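PDB 7JVH: glycoside Hydrolase Family 43_12 from Metagenome, which probably hydrolyses arabinose- or xylose-containing plant cell-wall glycosides, using a five-bladed beta-propeller catalytic domain joined to a C-terminal beta-sandwich. Local coordinates for residues A[133-138]-A[152-157]; A[67-72]-A[126-131]; A[484-489]-A[502-507]. All coordinates share one frame; numbering follows the deposited sequence.

Contact 1 of 3, residues A[133-138]-A[152-157]; sequences DTFYMI and VKTKDP
The F135 ring carries P157 over one face: CD stands 4.1 Å from the ring centroid in a CH-pi contact, displaced toward the CD1-CE1 rim. The two side chains cross at about a right angle. T154 O lies at the edge of the F135 ring and in its plane, with K155 O also near the edge. Beyond the two segments, Y74 meets F135 edge-to-face and the Y128 ring meets it at an inclination. On the other face of the sheet, where both CB atoms leave the backbone, Y136 and K153 run side by side in the same direction, with CG of the lysine next to CD2 of the ring. In each residue CG lies beside its own backbone N (chi1 -71° and -58°), which keeps the two chains alongside. K153 NZ continues to a salt bridge with D214, while Y136 OH bonds N132 ND2. An alanine in place of Y136 would probably leave the methylenes of K153 without the ring beside them, and N132 ND2 without its hydroxyl mate. The backbones of 134-138 and 152-154 pair antiparallel as strands of one propeller-blade hairpin. M137 N to V152 O and V152 N to M137 O are both 2.8 Å and nearly straight, and CG2 of V152 packs 3.5 Å from CB of selenomethionine M137. At the next hydrogen-bonded pair F135 N reaches T154 O at 2.8 Å, whereas T154 N to F135 O is longer, 3.3 Å. T154 OG1 then accepts D156 N at 3.1 Å in an ST turn that leads the chain round to P157. Paired amides thus hold the hairpin together, an apolar face gathers F135 with P157 and M137 with V152, and the lysine's charge is met by D214.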
# COMPACT_ATOMS: atom_id res chain seq x y z
N ASP A 133 4.01 24.33 14.05
CA ASP A 133 2.64 23.87 13.83
C ASP A 133 2.40 23.47 12.37
O ASP A 133 1.43 23.90 11.74
CB ASP A 133 1.65 24.96 14.31
CG ASP A 133 0.20 24.49 14.32
OD1 ASP A 133 -0.06 23.27 14.37
OD2 ASP A 133 -0.69 25.36 14.29
N THR A 134 3.30 22.62 11.84
CA THR A 134 3.32 22.26 10.43
C THR A 134 3.51 20.77 10.25
O THR A 134 4.30 20.16 10.97
CB THR A 134 4.46 22.97 9.66
OG1 THR A 134 4.44 24.38 9.93
CG2 THR A 134 4.30 22.75 8.14
N PHE A 135 2.78 20.21 9.29
CA PHE A 135 2.89 18.80 8.91
C PHE A 135 3.88 18.63 7.74
O PHE A 135 4.08 19.53 6.93
CB PHE A 135 1.52 18.23 8.54
CG PHE A 135 0.57 18.09 9.71
CD1 PHE A 135 -0.20 19.17 10.15
CD2 PHE A 135 0.45 16.87 10.37
CE1 PHE A 135 -1.06 19.04 11.22
CE2 PHE A 135 -0.42 16.73 11.44
CZ PHE A 135 -1.17 17.82 11.87
N TYR A 136 4.48 17.44 7.67
CA TYR A 136 5.51 17.06 6.70
C TYR A 136 5.25 15.62 6.25
O TYR A 136 5.12 14.72 7.07
CB TYR A 136 6.89 17.14 7.36
CG TYR A 136 7.37 18.54 7.65
CD1 TYR A 136 7.08 19.16 8.87
CD2 TYR A 136 8.14 19.22 6.73
CE1 TYR A 136 7.53 20.44 9.13
CE2 TYR A 136 8.61 20.51 6.99
CZ TYR A 136 8.30 21.12 8.19
OH TYR A 136 8.75 22.38 8.47
N MSE A 137 5.17 15.42 4.93
CA MSE A 137 5.19 14.09 4.35
C MSE A 137 6.43 13.97 3.48
O MSE A 137 6.52 14.61 2.43
CB MSE A 137 3.90 13.85 3.55
CG MSE A 137 3.57 12.39 3.33
SE MSE A 137 4.81 11.52 2.10
CE MSE A 137 5.79 10.41 3.31
N ILE A 138 7.39 13.15 3.92
CA ILE A 138 8.66 13.00 3.23
C ILE A 138 8.86 11.55 2.74
O ILE A 138 8.68 10.60 3.48
CB ILE A 138 9.84 13.45 4.13
CG1 ILE A 138 11.14 13.54 3.33
CG2 ILE A 138 10.03 12.52 5.32
CD1 ILE A 138 12.30 14.12 4.13
N VAL A 152 6.63 17.10 1.11
CA VAL A 152 5.47 17.99 0.96
C VAL A 152 4.96 18.40 2.35
O VAL A 152 5.14 17.69 3.33
CB VAL A 152 4.34 17.34 0.14
CG1 VAL A 152 4.82 16.94 -1.25
CG2 VAL A 152 3.78 16.13 0.84
N LYS A 153 4.31 19.57 2.40
CA LYS A 153 3.91 20.21 3.65
C LYS A 153 2.47 20.67 3.65
O LYS A 153 1.88 20.89 2.60
CB LYS A 153 4.81 21.42 3.93
CG LYS A 153 6.28 21.09 4.00
CD LYS A 153 7.09 22.16 4.71
CE LYS A 153 7.10 23.49 4.01
NZ LYS A 153 7.88 24.45 4.83
N THR A 154 1.92 20.85 4.85
CA THR A 154 0.57 21.38 5.06
C THR A 154 0.36 21.84 6.50
O THR A 154 1.00 21.33 7.41
CB THR A 154 -0.52 20.35 4.69
OG1 THR A 154 -1.80 20.98 4.78
CG2 THR A 154 -0.50 19.17 5.63
N LYS A 155 -0.54 22.80 6.68
CA LYS A 155 -1.04 23.19 8.00
C LYS A 155 -2.21 22.33 8.50
O LYS A 155 -2.50 22.32 9.69
CB LYS A 155 -1.44 24.67 8.00
CG LYS A 155 -0.30 25.65 7.75
CD LYS A 155 0.73 25.67 8.89
CE LYS A 155 0.66 26.93 9.74
NZ LYS A 155 1.97 27.19 10.40
N ASP A 156 -2.86 21.61 7.57
CA ASP A 156 -4.11 20.90 7.81
C ASP A 156 -4.32 19.87 6.70
O ASP A 156 -4.70 20.21 5.59
CB ASP A 156 -5.26 21.91 7.87
CG ASP A 156 -6.64 21.24 8.04
OD1 ASP A 156 -6.71 20.02 8.34
OD2 ASP A 156 -7.65 21.96 7.87
N PRO A 157 -4.07 18.56 6.98
CA PRO A 157 -4.26 17.51 5.98
C PRO A 157 -5.59 17.51 5.22
O PRO A 157 -5.63 17.05 4.07
CB PRO A 157 -4.12 16.23 6.81
CG PRO A 157 -3.22 16.62 7.94
CD PRO A 157 -3.57 18.05 8.26

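Contact 2 of 3, residues A[67-72]-A[126-131]; sequences CRKGDD and IHYNKY
K69 lies across one face of the Y128 ring, and this is where the two segments meet most closely. Its CG sits over the centre of the ring, 3.7 Å from the centroid and 14° off the normal, a CH-pi contact; CD comes to 3.5 Å from Y128 CE1, and CE passes the hydroxyl. The lysine can span the ring because it is fully extended, with CG anti to the backbone N (chi1 -180°) and every later torsion likewise anti. Y128 OH is hydrogen-bonded to D133, which also forms a long, weak ion pair with K69 NZ. Deeper in the protein, C67 SG fits against the I126 side chain, 4.0 Å from CG1, while its CB rests 3.9 Å from H127 CA. I126 in turn leans on Y74 and W161. Strands 67-69 and 126-129 run roughly parallel, their axes 30° apart and 6.0 Å at closest approach. They belong to strands 65-69 and 120-129, the first strands of two successive four-stranded antiparallel blades of the five-bladed beta-propeller of family 43; the seam here is side-chain packing against side chains and backbone, without strand pairing, with S65 OG hydrogen-bonded to I126 N. The outer end is looser. R68 turns its side chain away from 126-131 and meets it chiefly through its carbonyl O, 3.8 Å from Y128 CB. Its NE bends back to G70 O at 2.7 Å, an off-line bond with the acceptor tilted from the guanidinium plane. G70 belongs to a type II' turn from K69 to D72 that closes the 65-69/72-76 hairpin; its positive phi favours glycine. The chain leaves the seam beyond Y128, with K130 and Y131 exposed; N129, itself buried, accepts Y131 N through OD1 at 3.0 Å in an Asx turn.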
# COMPACT_ATOMS: atom_id res chain seq x y z
N CYS A 67 2.01 9.88 12.97
CA CYS A 67 2.30 11.03 13.79
C CYS A 67 1.05 11.45 14.57
O CYS A 67 -0.06 11.02 14.26
CB CYS A 67 2.79 12.17 12.91
SG CYS A 67 1.49 13.00 11.99
N ARG A 68 1.25 12.32 15.57
CA ARG A 68 0.17 12.84 16.40
C ARG A 68 0.24 14.35 16.55
O ARG A 68 1.32 14.91 16.75
CB ARG A 68 0.21 12.19 17.78
CG ARG A 68 -0.89 12.65 18.73
CD ARG A 68 -0.86 11.87 20.03
NE ARG A 68 -1.46 12.65 21.11
CZ ARG A 68 -1.73 12.19 22.33
NH1 ARG A 68 -1.44 10.93 22.67
NH2 ARG A 68 -2.30 12.99 23.22
N LYS A 69 -0.92 15.00 16.43
CA LYS A 69 -1.14 16.38 16.83
C LYS A 69 -2.37 16.41 17.75
O LYS A 69 -3.49 16.11 17.29
CB LYS A 69 -1.36 17.28 15.62
CG LYS A 69 -1.58 18.74 15.98
CD LYS A 69 -2.10 19.54 14.81
CE LYS A 69 -2.33 20.98 15.22
NZ LYS A 69 -2.92 21.75 14.10
N GLY A 70 -2.16 16.75 19.02
CA GLY A 70 -3.21 16.80 20.02
C GLY A 70 -3.93 15.47 20.18
O GLY A 70 -3.30 14.44 20.45
N ASP A 71 -5.26 15.49 19.98
CA ASP A 71 -6.10 14.29 20.02
C ASP A 71 -6.10 13.49 18.73
O ASP A 71 -6.66 12.39 18.70
CB ASP A 71 -7.56 14.66 20.34
CG ASP A 71 -7.72 15.31 21.70
OD1 ASP A 71 -6.81 15.15 22.55
OD2 ASP A 71 -8.76 15.98 21.90
N ASP A 72 -5.48 14.03 17.67
CA ASP A 72 -5.56 13.48 16.31
C ASP A 72 -4.31 12.72 15.86
O ASP A 72 -3.19 13.23 15.98
CB ASP A 72 -5.85 14.61 15.33
CG ASP A 72 -7.19 15.24 15.56
OD1 ASP A 72 -8.19 14.49 15.55
OD2 ASP A 72 -7.25 16.47 15.72
N ILE A 126 5.53 10.50 7.79
CA ILE A 126 4.74 11.69 8.15
C ILE A 126 5.18 12.19 9.54
O ILE A 126 5.64 11.42 10.36
CB ILE A 126 3.21 11.40 8.08
CG1 ILE A 126 2.41 12.71 8.14
CG2 ILE A 126 2.75 10.46 9.19
CD1 ILE A 126 0.91 12.52 8.06
N HIS A 127 5.06 13.50 9.77
CA HIS A 127 5.54 14.13 10.99
C HIS A 127 4.73 15.37 11.27
O HIS A 127 4.24 16.01 10.36
CB HIS A 127 7.00 14.56 10.84
CG HIS A 127 7.94 13.43 10.59
ND1 HIS A 127 8.54 12.75 11.62
CD2 HIS A 127 8.43 12.88 9.44
CE1 HIS A 127 9.32 11.80 11.13
NE2 HIS A 127 9.29 11.88 9.81
N TYR A 128 4.61 15.71 12.56
CA TYR A 128 4.07 16.99 12.98
C TYR A 128 5.12 17.74 13.78
O TYR A 128 5.61 17.25 14.79
CB TYR A 128 2.80 16.83 13.81
CG TYR A 128 2.34 18.14 14.39
CD1 TYR A 128 1.69 19.08 13.60
CD2 TYR A 128 2.59 18.46 15.73
CE1 TYR A 128 1.28 20.30 14.14
CE2 TYR A 128 2.19 19.67 16.26
CZ TYR A 128 1.54 20.58 15.46
OH TYR A 128 1.13 21.78 15.99
N ASN A 129 5.47 18.94 13.29
CA ASN A 129 6.38 19.83 13.96
C ASN A 129 5.58 20.80 14.82
O ASN A 129 4.93 21.72 14.30
CB ASN A 129 7.23 20.58 12.92
CG ASN A 129 8.27 21.48 13.56
OD1 ASN A 129 8.35 21.59 14.79
ND2 ASN A 129 9.06 22.12 12.73
N LYS A 130 5.62 20.57 16.13
CA LYS A 130 4.87 21.37 17.10
C LYS A 130 5.45 22.77 17.27
O LYS A 130 4.77 23.68 17.73
CB LYS A 130 4.79 20.65 18.45
CG LYS A 130 6.10 20.61 19.21
CD LYS A 130 5.98 19.72 20.44
CE LYS A 130 7.33 19.55 21.10
NZ LYS A 130 7.28 19.29 22.58
N TYR A 131 6.72 22.94 16.87
CA TYR A 131 7.43 24.21 17.00
C TYR A 131 7.01 25.24 15.95
O TYR A 131 7.02 26.43 16.22
CB TYR A 131 8.95 24.00 17.00
CG TYR A 131 9.42 23.03 18.05
CD1 TYR A 131 9.45 23.39 19.41
CD2 TYR A 131 9.79 21.73 17.71
CE1 TYR A 131 9.85 22.48 20.37
CE2 TYR A 131 10.21 20.84 18.67
CZ TYR A 131 10.25 21.22 20.00
OH TYR A 131 10.67 20.32 20.95

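Contact 3 of 3, residues A[484-489]-A[502-507]; sequences LVLEKT and IVAKEP
L484 and E506 begin an antiparallel ladder whose strand axes lie 169° apart and approach to 4.5 Å. L484 N donates to E506 O at 2.8 Å, almost straight, and E506 N returns a bond to L484 O at 3.0 Å. Further along, L486 N bonds A504 O at 2.9 Å, but L486 O takes two donors: V503 N at 2.8 Å and, weakly, A504 N at 3.4 Å. V503 and A504 thus both face L486, a classic beta bulge, and E487 pairs with I502 one step out of register. The bulge turns V503 toward the partner strand. With CG1 anti to the backbone N (chi1 176°), its two methyls split between neighbours: CG1 meets L486 CD2 at 4.0 Å, and CG2 presses 3.6 Å from CG of K488, whose chain crosses it at about a right angle. L486 CB also touches A504 CB on the face that looks to the opposing sheet, where F528 and I539 receive these residues. On the reverse face V485 and K505 lie alongside, and the E487 and I502 side chains cross obliquely, CG against CG1. K505 NZ goes on to a salt bridge with E478, while E487 OE1 binds a glycerol, probably from the crystallisation liquor. This hairpin ends in the outermost strand, 501-507, of a six-stranded antiparallel sheet, one layer of the concanavalin A-like beta-sandwich at the C-terminus.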
# COMPACT_ATOMS: atom_id res chain seq x y z
N LEU A 484 -17.95 -12.65 -24.67
CA LEU A 484 -17.16 -12.53 -23.47
C LEU A 484 -15.83 -13.21 -23.69
O LEU A 484 -15.78 -14.34 -24.17
CB LEU A 484 -17.87 -13.12 -22.24
CG LEU A 484 -18.90 -12.28 -21.51
CD1 LEU A 484 -19.50 -13.13 -20.39
CD2 LEU A 484 -18.30 -11.00 -20.96
N VAL A 485 -14.75 -12.51 -23.32
CA VAL A 485 -13.39 -12.98 -23.50
C VAL A 485 -12.66 -12.95 -22.15
O VAL A 485 -12.68 -11.93 -21.45
CB VAL A 485 -12.65 -12.15 -24.56
CG1 VAL A 485 -11.21 -12.63 -24.75
CG2 VAL A 485 -13.40 -12.20 -25.89
N LEU A 486 -12.05 -14.08 -21.79
CA LEU A 486 -11.22 -14.21 -20.63
C LEU A 486 -9.77 -14.36 -21.12
O LEU A 486 -9.46 -15.26 -21.90
CB LEU A 486 -11.63 -15.43 -19.81
CG LEU A 486 -10.93 -15.70 -18.47
CD1 LEU A 486 -11.15 -14.60 -17.46
CD2 LEU A 486 -11.44 -17.03 -17.92
N GLU A 487 -8.90 -13.44 -20.66
CA GLU A 487 -7.51 -13.42 -21.03
C GLU A 487 -6.62 -13.42 -19.80
O GLU A 487 -6.96 -12.82 -18.77
CB GLU A 487 -7.20 -12.17 -21.85
CG GLU A 487 -7.65 -12.27 -23.32
CD GLU A 487 -7.65 -10.92 -24.01
OE1 GLU A 487 -7.67 -9.87 -23.32
OE2 GLU A 487 -7.65 -10.91 -25.26
N LYS A 488 -5.48 -14.10 -19.92
CA LYS A 488 -4.39 -14.00 -18.95
C LYS A 488 -3.13 -13.47 -19.64
O LYS A 488 -2.91 -13.67 -20.84
CB LYS A 488 -4.11 -15.37 -18.33
CG LYS A 488 -3.58 -16.40 -19.30
CD LYS A 488 -3.26 -17.69 -18.60
CE LYS A 488 -2.61 -18.69 -19.53
NZ LYS A 488 -2.26 -19.87 -18.72
N THR A 489 -2.29 -12.79 -18.84
CA THR A 489 -0.92 -12.46 -19.19
C THR A 489 -0.09 -12.83 -17.98
O THR A 489 -0.36 -12.36 -16.89
CB THR A 489 -0.75 -10.97 -19.52
OG1 THR A 489 -1.64 -10.61 -20.60
CG2 THR A 489 0.69 -10.66 -19.96
N ILE A 502 -5.81 -16.08 -24.69
CA ILE A 502 -7.24 -16.23 -24.45
C ILE A 502 -7.43 -17.56 -23.72
O ILE A 502 -7.15 -18.62 -24.27
CB ILE A 502 -8.06 -16.25 -25.76
CG1 ILE A 502 -7.99 -14.88 -26.45
CG2 ILE A 502 -9.51 -16.62 -25.48
CD1 ILE A 502 -8.54 -14.90 -27.87
N VAL A 503 -7.89 -17.47 -22.46
CA VAL A 503 -8.17 -18.64 -21.64
C VAL A 503 -9.50 -19.27 -22.06
O VAL A 503 -9.60 -20.48 -22.20
CB VAL A 503 -8.24 -18.27 -20.14
CG1 VAL A 503 -8.63 -19.49 -19.32
CG2 VAL A 503 -6.91 -17.72 -19.66
N ALA A 504 -10.52 -18.42 -22.26
CA ALA A 504 -11.87 -18.82 -22.61
C ALA A 504 -12.59 -17.71 -23.39
O ALA A 504 -12.18 -16.55 -23.36
CB ALA A 504 -12.66 -19.15 -21.36
N LYS A 505 -13.66 -18.11 -24.07
CA LYS A 505 -14.47 -17.20 -24.90
C LYS A 505 -15.85 -17.82 -25.13
O LYS A 505 -15.94 -18.99 -25.47
CB LYS A 505 -13.75 -16.93 -26.23
CG LYS A 505 -14.43 -15.93 -27.14
CD LYS A 505 -13.85 -15.89 -28.52
CE LYS A 505 -14.67 -14.94 -29.39
NZ LYS A 505 -14.04 -14.62 -30.71
N GLU A 506 -16.91 -17.03 -24.94
CA GLU A 506 -18.30 -17.45 -25.15
C GLU A 506 -19.12 -16.30 -25.73
O GLU A 506 -19.00 -15.17 -25.27
CB GLU A 506 -18.98 -17.89 -23.83
CG GLU A 506 -18.39 -19.11 -23.16
CD GLU A 506 -18.62 -20.41 -23.91
OE1 GLU A 506 -19.45 -20.49 -24.86
OE2 GLU A 506 -17.94 -21.39 -23.53
N PRO A 507 -19.99 -16.55 -26.74
CA PRO A 507 -20.92 -15.53 -27.21
C PRO A 507 -22.07 -15.34 -26.23
O PRO A 507 -22.39 -16.26 -25.48
CB PRO A 507 -21.42 -16.10 -28.53
CG PRO A 507 -21.22 -17.57 -28.42
CD PRO A 507 -20.09 -17.82 -27.48

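Contacts 1 and 2 are neighbours in the propeller, their centres 9 Å apart. Strand 120-129, which supplies 126-131, pairs directly with strand 134-142: T134 O and N129 N stand 2.9 Å apart, a probable hydrogen bond, at a G1 bulge where D133 and T134 both face N129. Contact 1 thus lies within one blade, and contact 2 joins that blade to the preceding one; F135 CZ reaches K69 CD at 3.5 Å, tying the two together. Contact 3 belongs to the C-terminal sandwich across the chain's centre, about 47 Å from contact 1 and 51 Å from contact 2 between centres. The glycerol at E487 therefore lies far from both propeller contacts.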